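Side-chain contacts in penicillin-binding protein PbpB (Mycobacterium tuberculosis, PDB 6KGU), which helps build the bacterial cell wall by synthesising cross-linked peptidoglycan from lipid intermediates and is a target of beta-lactam antibiotics such as aztreonam: residues A[19-24]-A[124-129]; A[133-138]-A[242-247]; A[139-144]-A[150-155]; A[231-236]-A[354-359]. All coordinates share one frame; numbering follows the deposited sequence. Where two conformers were deposited one is given.

Contact 1. Residues A[19-24]-A[124-129]; sequences GSIVDR and DLRQYP
Arg-126 and Gly-19 are joined by a forked pair of hydrogen bonds: the guanidinium group meets a single carbonyl oxygen end-on with both of its terminal nitrogens. Arg-126 NH2 and Arg-126 NH1 each lie 2.9 Å from Gly-19 O, and their N-H...O angles of 139° and 137° show that both bonds are bent to about the same degree. The oxygen sits at the guanidinium edge, close to its plane; seen from the carbonyl, NH2 lies in plane while NH1 stands well above it. A bend at chi2 (62°) in the otherwise extended arginine chain sets the course of the group. Further partners fix its rotation, since NH1 also bonds to Thr-32 OG1 and NE pairs with Glu-152.

Van der Waals contact is slight: Ile-21 CG1 lies 4.1 Å from Arg-126 NH2, and the two side chains cross at about a right angle.

With 9.3 Å between the CA atoms of Ser-20 and Arg-126, the two strands are not direct neighbours. Strand 28-36, which carries Thr-32, runs between them, and the arginine spans it. Strands 122-127, 28-36 and 21-22 fall in the dimerisation-domain range and form one side of a mixed sheet, which continues through 192-195, 412-416 and 422-424.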
loop_
_atom_site.group_PDB
_atom_site.type_symbol
_atom_site.label_atom_id
_atom_site.label_comp_id
_atom_site.label_asym_id
_atom_site.label_seq_id
_atom_site.Cartn_x
_atom_site.Cartn_y
_atom_site.Cartn_z
ATOM N N GLY A 19 7.041 -20.273 20.582
ATOM C CA GLY A 19 6.150 -20.597 19.489
ATOM C C GLY A 19 6.710 -20.167 18.141
ATOM O O GLY A 19 7.692 -19.427 18.028
ATOM N N SER A 20 6.075 -20.659 17.088
ATOM C CA SER A 20 6.498 -20.407 15.718
ATOM C C SER A 20 5.711 -19.255 15.103
ATOM O O SER A 20 4.642 -18.877 15.580
ATOM C CB SER A 20 6.322 -21.663 14.858
ATOM O OG SER A 20 7.162 -22.710 15.306
ATOM N N ILE A 21 6.251 -18.714 14.013
ATOM C CA ILE A 21 5.560 -17.748 13.167
ATOM C C ILE A 21 5.436 -18.396 11.794
ATOM O O ILE A 21 6.452 -18.745 11.181
ATOM C CB ILE A 21 6.313 -16.404 13.076
ATOM C CG1 ILE A 21 6.486 -15.764 14.461
ATOM C CG2 ILE A 21 5.590 -15.453 12.099
ATOM C CD1 ILE A 21 7.344 -14.491 14.480
ATOM N N VAL A 22 4.199 -18.576 11.320
ATOM C CA VAL A 22 3.939 -19.260 10.060
ATOM C C VAL A 22 3.044 -18.374 9.200
ATOM O O VAL A 22 2.410 -17.440 9.688
ATOM C CB VAL A 22 3.287 -20.656 10.271
ATOM C CG1 VAL A 22 4.083 -21.480 11.275
ATOM C CG2 VAL A 22 1.836 -20.516 10.740
ATOM N N ASP A 23 2.992 -18.680 7.904
ATOM C CA ASP A 23 2.138 -17.928 6.997
ATOM C C ASP A 23 0.729 -18.532 7.015
ATOM O O ASP A 23 0.450 -19.471 7.762
ATOM C CB ASP A 23 2.760 -17.863 5.595
ATOM C CG ASP A 23 2.475 -19.118 4.723
ATOM O OD1 ASP A 23 2.033 -20.165 5.234
ATOM O OD2 ASP A 23 2.725 -19.042 3.492
ATOM N N ARG A 24 -0.178 -17.982 6.193
ATOM C CA ARG A 24 -1.579 -18.389 6.243
ATOM C C ARG A 24 -1.773 -19.875 5.944
ATOM O O ARG A 24 -2.782 -20.460 6.354
ATOM C CB ARG A 24 -2.411 -17.534 5.279
ATOM C CG ARG A 24 -2.218 -17.830 3.788
ATOM C CD ARG A 24 -2.954 -16.799 2.895
ATOM N NE ARG A 24 -4.416 -16.810 3.067
ATOM C CZ ARG A 24 -5.135 -15.848 3.638
ATOM N NH1 ARG A 24 -4.560 -14.756 4.113
ATOM N NH2 ARG A 24 -6.452 -15.974 3.727
ATOM N N ASP A 124 18.306 -22.910 22.905
ATOM C CA ASP A 124 17.311 -22.952 21.842
ATOM C C ASP A 124 17.755 -22.064 20.687
ATOM O O ASP A 124 18.132 -20.910 20.899
ATOM C CB ASP A 124 15.956 -22.497 22.376
ATOM C CG ASP A 124 15.239 -23.589 23.148
ATOM O OD1 ASP A 124 15.890 -24.587 23.521
ATOM O OD2 ASP A 124 14.022 -23.448 23.384
ATOM N N LEU A 125 17.718 -22.607 19.469
ATOM C CA LEU A 125 18.166 -21.904 18.270
ATOM C C LEU A 125 16.963 -21.502 17.426
ATOM O O LEU A 125 16.183 -22.361 17.005
ATOM C CB LEU A 125 19.105 -22.776 17.441
ATOM C CG LEU A 125 20.296 -23.397 18.162
ATOM C CD1 LEU A 125 21.126 -24.202 17.171
ATOM C CD2 LEU A 125 21.121 -22.308 18.828
ATOM N N ARG A 126 16.827 -20.207 17.164
ATOM C CA ARG A 126 15.772 -19.714 16.290
ATOM C C ARG A 126 16.172 -19.931 14.833
ATOM O O ARG A 126 17.306 -19.637 14.445
ATOM C CB ARG A 126 15.509 -18.232 16.564
ATOM C CG ARG A 126 14.162 -17.740 16.057
ATOM C CD ARG A 126 13.017 -18.486 16.756
ATOM N NE ARG A 126 11.734 -17.802 16.598
ATOM C CZ ARG A 126 10.549 -18.356 16.827
ATOM N NH1 ARG A 126 10.480 -19.621 17.229
ATOM N NH2 ARG A 126 9.435 -17.645 16.640
ATOM N N GLN A 127 15.250 -20.465 14.037
ATOM C CA GLN A 127 15.491 -20.787 12.635
ATOM C C GLN A 127 14.638 -19.895 11.748
ATOM O O GLN A 127 13.439 -19.746 11.996
ATOM C CB GLN A 127 15.153 -22.253 12.348
ATOM C CG GLN A 127 15.871 -23.226 13.256
ATOM C CD GLN A 127 17.362 -23.181 13.056
ATOM O OE1 GLN A 127 18.106 -22.787 13.942
ATOM N NE2 GLN A 127 17.807 -23.573 11.880
ATOM N N TYR A 128 15.249 -19.340 10.694
ATOM C CA TYR A 128 14.561 -18.522 9.696
ATOM C C TYR A 128 14.825 -19.189 8.357
ATOM O O TYR A 128 15.741 -18.791 7.628
ATOM C CB TYR A 128 15.036 -17.063 9.710
ATOM C CG TYR A 128 14.757 -16.383 11.028
ATOM C CD1 TYR A 128 13.497 -15.857 11.305
ATOM C CD2 TYR A 128 15.738 -16.305 12.017
ATOM C CE1 TYR A 128 13.225 -15.258 12.530
ATOM C CE2 TYR A 128 15.477 -15.715 13.245
ATOM C CZ TYR A 128 14.218 -15.192 13.494
ATOM O OH TYR A 128 13.949 -14.593 14.704
ATOM N N PRO A 129 14.072 -20.236 8.020
ATOM C CA PRO A 129 14.398 -21.010 6.815
ATOM C C PRO A 129 14.334 -20.190 5.539
ATOM O O PRO A 129 15.015 -20.541 4.571
ATOM C CB PRO A 129 13.351 -22.133 6.823
ATOM C CG PRO A 129 12.207 -21.567 7.622
ATOM C CD PRO A 129 12.864 -20.739 8.697
HETATM O O HOH W 1 8.975 -22.579 17.443
#

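Contact 2. Residues A[133-138]-A[242-247]; sequences LAANVV and FDPSQD
Beside Ala-135, whose methyl group packs on Phe-242 and Pro-244, the carbonyl oxygen Ala-134 O is gripped by two backbone amides. Val-138 N donates to Ala-134 O over 2.9 Å, and Val-137 N does so over 3.1 Å, which fastens the start of helix 135-138 and holds Ala-135 facing the loop.

Ala-135 CB then enters a corner with three walls. Ala-135 CB lies 3.4 Å from Phe-242 O, 3.6 Å from Phe-242 CE1 and 3.6 Å from Pro-244 CD. The phenyl ring offers its edge to the helix, with Phe-242 CE1 only 3.3 Å from Ala-135 O and that oxygen near the ring plane. The chi1 of 83° places Phe-242 CG between the backbone N and the carbonyl carbon, and in this setting Pro-244 CD comes over one face of the ring, displaced toward its rim.

The loop has its own brace: Ser-245 N donates to Asp-243 OD1 (2.9 Å, 151°), an Asx turn within the type I turn from Asp-243 to Gln-246.

The contact packs helix 135-138, in the dimerisation-domain range, against the loop after strand 233-238, in the transpeptidase range. Attraction across it is mainly dispersion between carbon atoms, to which the in-plane approach of a carbonyl oxygen to the electropositive ring edge probably adds a small electrostatic gain.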
loop_
_atom_site.group_PDB
_atom_site.type_symbol
_atom_site.label_atom_id
_atom_site.label_comp_id
_atom_site.label_asym_id
_atom_site.label_seq_id
_atom_site.Cartn_x
_atom_site.Cartn_y
_atom_site.Cartn_z
ATOM N N LEU A 133 13.203 -13.533 3.876
ATOM C CA LEU A 133 11.808 -13.527 3.427
ATOM C C LEU A 133 10.878 -12.942 4.493
ATOM O O LEU A 133 10.792 -13.455 5.615
ATOM C CB LEU A 133 11.358 -14.939 3.066
ATOM C CG LEU A 133 9.888 -15.082 2.635
ATOM C CD1 LEU A 133 9.662 -14.390 1.303
ATOM C CD2 LEU A 133 9.471 -16.559 2.519
ATOM N N ALA A 134 10.173 -11.869 4.133
ATOM C CA ALA A 134 9.256 -11.191 5.053
ATOM C C ALA A 134 9.935 -10.815 6.373
ATOM O O ALA A 134 9.275 -10.698 7.405
ATOM C CB ALA A 134 8.008 -12.046 5.325
ATOM N N ALA A 135 11.259 -10.607 6.357
ATOM C CA ALA A 135 11.936 -10.238 7.596
ATOM C C ALA A 135 11.544 -8.853 8.071
ATOM O O ALA A 135 11.672 -8.565 9.265
ATOM C CB ALA A 135 13.458 -10.299 7.432
ATOM N N ASN A 136 11.078 -7.988 7.166
ATOM C CA ASN A 136 10.568 -6.679 7.590
ATOM C C ASN A 136 9.407 -6.822 8.569
ATOM O O ASN A 136 9.223 -5.973 9.455
ATOM C CB ASN A 136 10.126 -5.874 6.358
ATOM C CG ASN A 136 9.242 -6.684 5.414
ATOM O OD1 ASN A 136 9.598 -7.795 4.987
ATOM N ND2 ASN A 136 8.070 -6.141 5.104
ATOM N N VAL A 137 8.611 -7.876 8.402
ATOM C CA VAL A 137 7.465 -8.168 9.260
ATOM C C VAL A 137 7.870 -9.041 10.442
ATOM O O VAL A 137 7.599 -8.705 11.600
ATOM C CB VAL A 137 6.351 -8.826 8.408
ATOM C CG1 VAL A 137 5.318 -9.521 9.283
ATOM C CG2 VAL A 137 5.672 -7.775 7.489
ATOM N N VAL A 138 8.570 -10.142 10.153
ATOM C CA VAL A 138 8.870 -11.157 11.161
ATOM C C VAL A 138 9.815 -10.606 12.220
ATOM O O VAL A 138 9.611 -10.811 13.423
ATOM C CB VAL A 138 9.461 -12.414 10.490
ATOM C CG1 VAL A 138 10.139 -13.327 11.522
ATOM C CG2 VAL A 138 8.402 -13.165 9.696
ATOM N N PHE A 242 16.939 -7.087 5.597
ATOM C CA PHE A 242 17.996 -7.753 6.339
ATOM C C PHE A 242 17.715 -9.249 6.492
ATOM O O PHE A 242 16.617 -9.753 6.225
ATOM C CB PHE A 242 18.167 -7.118 7.712
ATOM C CG PHE A 242 17.191 -7.616 8.752
ATOM C CD1 PHE A 242 15.825 -7.402 8.608
ATOM C CD2 PHE A 242 17.645 -8.266 9.885
ATOM C CE1 PHE A 242 14.920 -7.833 9.577
ATOM C CE2 PHE A 242 16.754 -8.699 10.850
ATOM C CZ PHE A 242 15.380 -8.474 10.695
ATOM N N ASP A 243 18.735 -9.962 6.952
ATOM C CA ASP A 243 18.623 -11.404 7.147
ATOM C C ASP A 243 18.700 -11.712 8.634
ATOM O O ASP A 243 19.796 -11.654 9.216
ATOM C CB ASP A 243 19.733 -12.132 6.387
ATOM C CG ASP A 243 19.637 -13.640 6.498
ATOM O OD1 ASP A 243 18.810 -14.168 7.281
ATOM O OD2 ASP A 243 20.422 -14.299 5.801
ATOM N N PRO A 244 17.583 -12.046 9.285
ATOM C CA PRO A 244 17.619 -12.294 10.734
ATOM C C PRO A 244 18.348 -13.572 11.134
ATOM O O PRO A 244 18.546 -13.790 12.331
ATOM C CB PRO A 244 16.137 -12.361 11.111
ATOM C CG PRO A 244 15.457 -12.862 9.862
ATOM C CD PRO A 244 16.243 -12.275 8.708
ATOM N N SER A 245 18.746 -14.428 10.194
ATOM C CA SER A 245 19.636 -15.527 10.553
ATOM C C SER A 245 21.072 -15.060 10.754
ATOM O O SER A 245 21.937 -15.884 11.059
ATOM C CB SER A 245 19.597 -16.623 9.481
ATOM O OG SER A 245 20.299 -16.229 8.301
ATOM N N GLN A 246 21.344 -13.775 10.568
ATOM C CA GLN A 246 22.666 -13.187 10.693
ATOM C C GLN A 246 22.631 -12.093 11.742
ATOM O O GLN A 246 21.596 -11.481 11.987
ATOM C CB GLN A 246 23.148 -12.588 9.365
ATOM C CG GLN A 246 24.156 -13.431 8.634
ATOM C CD GLN A 246 23.603 -14.774 8.252
ATOM O OE1 GLN A 246 22.449 -14.880 7.830
ATOM N NE2 GLN A 246 24.418 -15.818 8.398
ATOM N N ASP A 247 23.788 -11.823 12.333
ATOM C CA ASP A 247 23.868 -10.841 13.401
ATOM C C ASP A 247 23.514 -9.447 12.898
ATOM O O ASP A 247 24.037 -8.983 11.880
ATOM C CB ASP A 247 25.264 -10.834 14.005
ATOM C CG ASP A 247 25.420 -9.761 15.052
ATOM O OD1 ASP A 247 24.864 -9.925 16.161
ATOM O OD2 ASP A 247 26.078 -8.745 14.764
#

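Contact 3. Residues A[139-144]-A[150-155]; sequences GGIDWD and GLEDSL
Gly-139 and Gly-150 bring their backbones together, CA to CA at 3.7 Å. Neither has a side chain to stand in the way, and both have positive phi, so the chain can turn where helix 135-138 ends and again at Gly-150.

Van der Waals packing continues along Glu-152. Glu-152 CB lies 3.4 Å and Glu-152 CG 3.8 Å from Gly-140 O, so the aliphatic root of the glutamate packs on the peptide of Gly-140. A bend at chi2 (-86°) then turns the carboxylate so that Ile-141 CD1, swung inward on its side chain, lies 4.1 Å from both Glu-152 CD and Glu-152 OE1.

The polar end is satisfied by residues outside the two segments. OE1 forms a salt bridge with Arg-18, while OE2 takes both Arg-126 NE and the hydroxyl of Tyr-128. Two guanidinium groups beside one buried carboxylate would be expected to favour its ionised form.

Among its neighbours, segment 139-144 starts the two-stranded hairpin of 140-141 and 147-149, with Gly-140 bonded to Leu-148. The amides of Leu-151 and Glu-152 bind the carbonyls of Val-137 and Val-138, which sets segment 150-155 against the end of helix 135-138.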
loop_
_atom_site.group_PDB
_atom_site.type_symbol
_atom_site.label_atom_id
_atom_site.label_comp_id
_atom_site.label_asym_id
_atom_site.label_seq_id
_atom_site.Cartn_x
_atom_site.Cartn_y
_atom_site.Cartn_z
ATOM N N GLY A 139 10.880 -9.925 11.789
ATOM C CA GLY A 139 11.888 -9.420 12.705
ATOM C C GLY A 139 13.010 -10.406 12.990
ATOM O O GLY A 139 13.323 -11.260 12.153
ATOM N N GLY A 140 13.612 -10.303 14.179
ATOM C CA GLY A 140 14.707 -11.161 14.582
ATOM C C GLY A 140 14.735 -11.398 16.084
ATOM O O GLY A 140 13.960 -10.819 16.851
ATOM N N ILE A 141 15.669 -12.252 16.497
ATOM C CA ILE A 141 15.732 -12.772 17.857
ATOM C C ILE A 141 16.944 -12.173 18.551
ATOM O O ILE A 141 17.937 -11.807 17.912
ATOM C CB ILE A 141 15.782 -14.320 17.845
ATOM C CG1 ILE A 141 15.138 -14.901 19.101
ATOM C CG2 ILE A 141 17.211 -14.845 17.659
ATOM C CD1 ILE A 141 13.638 -14.718 19.135
ATOM N N ASP A 142 16.847 -12.047 19.869
ATOM C CA ASP A 142 17.942 -11.532 20.673
ATOM C C ASP A 142 18.785 -12.697 21.192
ATOM O O ASP A 142 18.475 -13.871 20.970
ATOM C CB ASP A 142 17.400 -10.679 21.817
ATOM C CG ASP A 142 18.368 -9.600 22.258
ATOM O OD1 ASP A 142 19.573 -9.707 21.936
ATOM O OD2 ASP A 142 17.920 -8.635 22.925
ATOM N N TRP A 143 19.869 -12.360 21.902
ATOM C CA TRP A 143 20.774 -13.375 22.439
ATOM C C TRP A 143 20.073 -14.296 23.428
ATOM O O TRP A 143 20.409 -15.479 23.514
ATOM C CB TRP A 143 21.985 -12.704 23.110
ATOM C CG TRP A 143 21.661 -11.888 24.358
ATOM C CD1 TRP A 143 21.316 -10.561 24.412
ATOM C CD2 TRP A 143 21.665 -12.351 25.720
ATOM N NE1 TRP A 143 21.105 -10.175 25.717
ATOM C CE2 TRP A 143 21.311 -11.254 26.538
ATOM C CE3 TRP A 143 21.933 -13.585 26.326
ATOM C CZ2 TRP A 143 21.219 -11.356 27.929
ATOM C CZ3 TRP A 143 21.838 -13.682 27.709
ATOM C CH2 TRP A 143 21.485 -12.574 28.492
ATOM N N ASP A 144 19.093 -13.779 24.169
ATOM C CA ASP A 144 18.381 -14.554 25.178
ATOM C C ASP A 144 17.203 -15.350 24.609
ATOM O O ASP A 144 16.462 -15.973 25.376
ATOM C CB ASP A 144 17.908 -13.624 26.305
ATOM C CG ASP A 144 16.802 -12.669 25.870
ATOM O OD1 ASP A 144 16.602 -12.469 24.648
ATOM O OD2 ASP A 144 16.138 -12.093 26.765
ATOM N N GLY A 150 10.661 -6.397 15.156
ATOM C CA GLY A 150 9.608 -7.002 14.365
ATOM C C GLY A 150 8.560 -7.685 15.237
ATOM O O GLY A 150 8.437 -7.428 16.439
ATOM N N LEU A 151 7.803 -8.588 14.603
ATOM C CA LEU A 151 6.778 -9.335 15.332
ATOM C C LEU A 151 7.383 -10.230 16.417
ATOM O O LEU A 151 6.698 -10.566 17.390
ATOM C CB LEU A 151 5.946 -10.183 14.370
ATOM C CG LEU A 151 4.956 -9.453 13.453
ATOM C CD1 LEU A 151 4.160 -10.457 12.657
ATOM C CD2 LEU A 151 4.025 -8.542 14.247
ATOM N N GLU A 152 8.640 -10.658 16.257
ATOM C CA GLU A 152 9.284 -11.443 17.316
ATOM C C GLU A 152 9.293 -10.664 18.619
ATOM O O GLU A 152 9.116 -11.233 19.705
ATOM C CB GLU A 152 10.721 -11.808 16.931
ATOM C CG GLU A 152 10.870 -12.758 15.766
ATOM C CD GLU A 152 10.801 -14.226 16.177
ATOM O OE1 GLU A 152 10.086 -14.565 17.154
ATOM O OE2 GLU A 152 11.471 -15.038 15.514
ATOM N N ASP A 153 9.486 -9.353 18.521
ATOM C CA ASP A 153 9.484 -8.487 19.688
ATOM C C ASP A 153 8.066 -8.117 20.105
ATOM O O ASP A 153 7.676 -8.344 21.252
ATOM C CB ASP A 153 10.306 -7.233 19.396
ATOM C CG ASP A 153 10.336 -6.283 20.555
ATOM O OD1 ASP A 153 10.632 -6.728 21.678
ATOM O OD2 ASP A 153 10.086 -5.088 20.340
ATOM N N SER A 154 7.276 -7.562 19.178
ATOM C CA SER A 154 5.978 -6.997 19.547
ATOM C C SER A 154 4.996 -8.074 19.980
ATOM O O SER A 154 4.093 -7.794 20.769
ATOM C CB SER A 154 5.387 -6.188 18.386
ATOM O OG SER A 154 5.042 -7.031 17.291
ATOM N N LEU A 155 5.138 -9.299 19.469
ATOM C CA LEU A 155 4.342 -10.425 19.934
ATOM C C LEU A 155 5.127 -11.369 20.850
ATOM O O LEU A 155 4.759 -12.540 20.978
ATOM C CB LEU A 155 3.783 -11.202 18.736
ATOM C CG LEU A 155 2.813 -10.382 17.878
ATOM C CD1 LEU A 155 2.218 -11.226 16.759
ATOM C CD2 LEU A 155 1.715 -9.764 18.755
#

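Contact 4. Residues A[231-236]-A[354-359]; sequences GEVLAM and TGVGLP
Met-236 and Leu-358 reach toward each other and meet tip to tip. The CB of Met-236 starts toward the loop 354-359, and CG continues that line, anti to the backbone N (chi1 -179°). Up to the sulphur the chain is almost fully extended, so CB and CG act as a spacer and the contact is left to the end. There Met-236 SD lies 3.6 Å from Leu-358 CD1. A turn at chi3 (-83°) then folds the methyl group back, and Met-236 CE settles 4.0 Å from Leu-358 CD1. One leucine methyl is thus touched by two successive atoms of the methionine.

Further partners surround the pair: Met-236 also packs on Leu-391, Ala-260 and Val-261, and Leu-358 shares Val-261 with it. The backbone behind the side chain is held as well, since Met-236 O accepts from Asn-136 ND2 and Gln-202 NE2.

The second touching pair is looser. Val-233 and Val-356 cross at about a right angle, and each offers its CG2, with 4.1 Å between those two methyl carbons. Their CA atoms are 8.6 Å apart, a spacing that leaves the valine branches, not the backbones, to bridge the gap. The main chains of both valines bond to an adjacent pair of residues, Val-233 to Arg-410 and Val-356 to Ile-411.

Between Val-233 and Met-236 the strand is broken by a classic beta bulge, where Leu-234 and Ala-235 both face Val-225. This hydrophobic packing lies against edge strand 233-238 of the antiparallel sheet of the transpeptidase domain, a fold shared with the serine beta-lactamases.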
loop_
_atom_site.group_PDB
_atom_site.type_symbol
_atom_site.label_atom_id
_atom_site.label_comp_id
_atom_site.label_asym_id
_atom_site.label_seq_id
_atom_site.Cartn_x
_atom_site.Cartn_y
_atom_site.Cartn_z
ATOM N N GLY A 231 -9.156 -7.280 3.026
ATOM C CA GLY A 231 -8.063 -6.408 3.426
ATOM C C GLY A 231 -6.939 -7.097 4.160
ATOM O O GLY A 231 -6.072 -6.422 4.722
ATOM N N GLU A 232 -6.904 -8.425 4.160
ATOM C CA GLU A 232 -5.781 -9.108 4.771
ATOM C C GLU A 232 -4.517 -8.817 3.975
ATOM O O GLU A 232 -4.555 -8.640 2.754
ATOM C CB GLU A 232 -6.041 -10.614 4.858
ATOM C CG GLU A 232 -7.133 -10.995 5.858
ATOM C CD GLU A 232 -7.274 -12.500 6.058
ATOM O OE1 GLU A 232 -6.972 -13.279 5.122
ATOM O OE2 GLU A 232 -7.694 -12.903 7.165
ATOM N N VAL A 233 -3.398 -8.733 4.688
ATOM C CA VAL A 233 -2.101 -8.449 4.077
ATOM C C VAL A 233 -1.519 -9.748 3.530
ATOM O O VAL A 233 -1.079 -10.613 4.297
ATOM C CB VAL A 233 -1.144 -7.805 5.080
ATOM C CG1 VAL A 233 0.235 -7.633 4.440
ATOM C CG2 VAL A 233 -1.724 -6.457 5.576
ATOM N N LEU A 234 -1.501 -9.881 2.201
ATOM C CA LEU A 234 -0.954 -11.075 1.550
ATOM C C LEU A 234 0.541 -10.956 1.263
ATOM O O LEU A 234 1.239 -11.974 1.189
ATOM C CB LEU A 234 -1.700 -11.346 0.236
ATOM C CG LEU A 234 -3.217 -11.609 0.306
ATOM C CD1 LEU A 234 -3.761 -12.066 -1.045
ATOM C CD2 LEU A 234 -3.552 -12.643 1.394
ATOM N N ALA A 235 1.041 -9.742 1.066
ATOM C CA ALA A 235 2.469 -9.504 0.890
ATOM C C ALA A 235 2.776 -8.087 1.354
ATOM O O ALA A 235 1.977 -7.173 1.136
ATOM C CB ALA A 235 2.918 -9.683 -0.571
ATOM N N MET A 236 3.938 -7.912 1.983
ATOM C CA MET A 236 4.397 -6.584 2.382
ATOM C C MET A 236 5.916 -6.644 2.294
ATOM O O MET A 236 6.544 -7.418 3.024
ATOM C CB MET A 236 3.917 -6.229 3.798
ATOM C CG MET A 236 4.315 -4.849 4.303
ATOM S SD MET A 236 3.669 -4.464 5.964
ATOM C CE MET A 236 2.010 -3.912 5.544
ATOM N N THR A 354 -4.001 2.089 10.971
ATOM C CA THR A 354 -4.935 1.057 10.559
ATOM C C THR A 354 -5.227 0.062 11.678
ATOM O O THR A 354 -6.273 -0.591 11.637
ATOM C CB THR A 354 -4.398 0.281 9.355
ATOM O OG1 THR A 354 -3.234 -0.449 9.759
ATOM C CG2 THR A 354 -4.059 1.212 8.184
ATOM N N GLY A 355 -4.324 -0.076 12.654
ATOM C CA GLY A 355 -4.401 -1.180 13.598
ATOM C C GLY A 355 -3.998 -2.523 13.019
ATOM O O GLY A 355 -4.469 -3.568 13.495
ATOM N N VAL A 356 -3.118 -2.532 12.010
ATOM C CA VAL A 356 -2.786 -3.769 11.293
ATOM C C VAL A 356 -2.123 -4.812 12.186
ATOM O O VAL A 356 -2.120 -6.006 11.849
ATOM C CB VAL A 356 -1.889 -3.432 10.071
ATOM C CG1 VAL A 356 -0.607 -2.749 10.528
ATOM C CG2 VAL A 356 -1.572 -4.683 9.262
ATOM N N GLY A 357 -1.566 -4.408 13.325
ATOM C CA GLY A 357 -0.879 -5.356 14.179
ATOM C C GLY A 357 0.611 -5.455 13.924
ATOM O O GLY A 357 1.196 -6.533 14.104
ATOM N N LEU A 358 1.240 -4.372 13.485
ATOM C CA LEU A 358 2.669 -4.350 13.241
ATOM C C LEU A 358 3.302 -3.223 14.043
ATOM O O LEU A 358 2.732 -2.130 14.113
ATOM C CB LEU A 358 2.977 -4.152 11.736
ATOM C CG LEU A 358 2.659 -5.343 10.817
ATOM C CD1 LEU A 358 2.664 -4.958 9.336
ATOM C CD2 LEU A 358 3.641 -6.470 11.082
ATOM N N PRO A 359 4.471 -3.442 14.643
ATOM C CA PRO A 359 5.096 -2.374 15.434
ATOM C C PRO A 359 5.571 -1.223 14.556
ATOM O O PRO A 359 5.963 -1.413 13.403
ATOM C CB PRO A 359 6.281 -3.077 16.111
ATOM C CG PRO A 359 6.613 -4.229 15.204
ATOM C CD PRO A 359 5.316 -4.651 14.544
#

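In the fold
Contacts 1, 2 and 3 form a cluster, with centres 10 to 11 Å apart, whereas contact 4 lies 17 to 19 Å from each of them and nearer the middle of the chain. Contacts 1 and 3 fall within the dimerisation-domain range and contact 4 within the transpeptidase range; contact 2 joins the two. Along the chain contact 1 closes first, contact 3 is nested inside the loop of contact 2, and contacts 2 and 4 cross. Further links tie them together: Tyr-128 to Val-138, Arg-24 to Glu-232, and Leu-151 to Leu-358. The dimerisation region is thereby fastened to the transpeptidase domain at several points, away from Ser-269, the active-site serine by analogy with relatives.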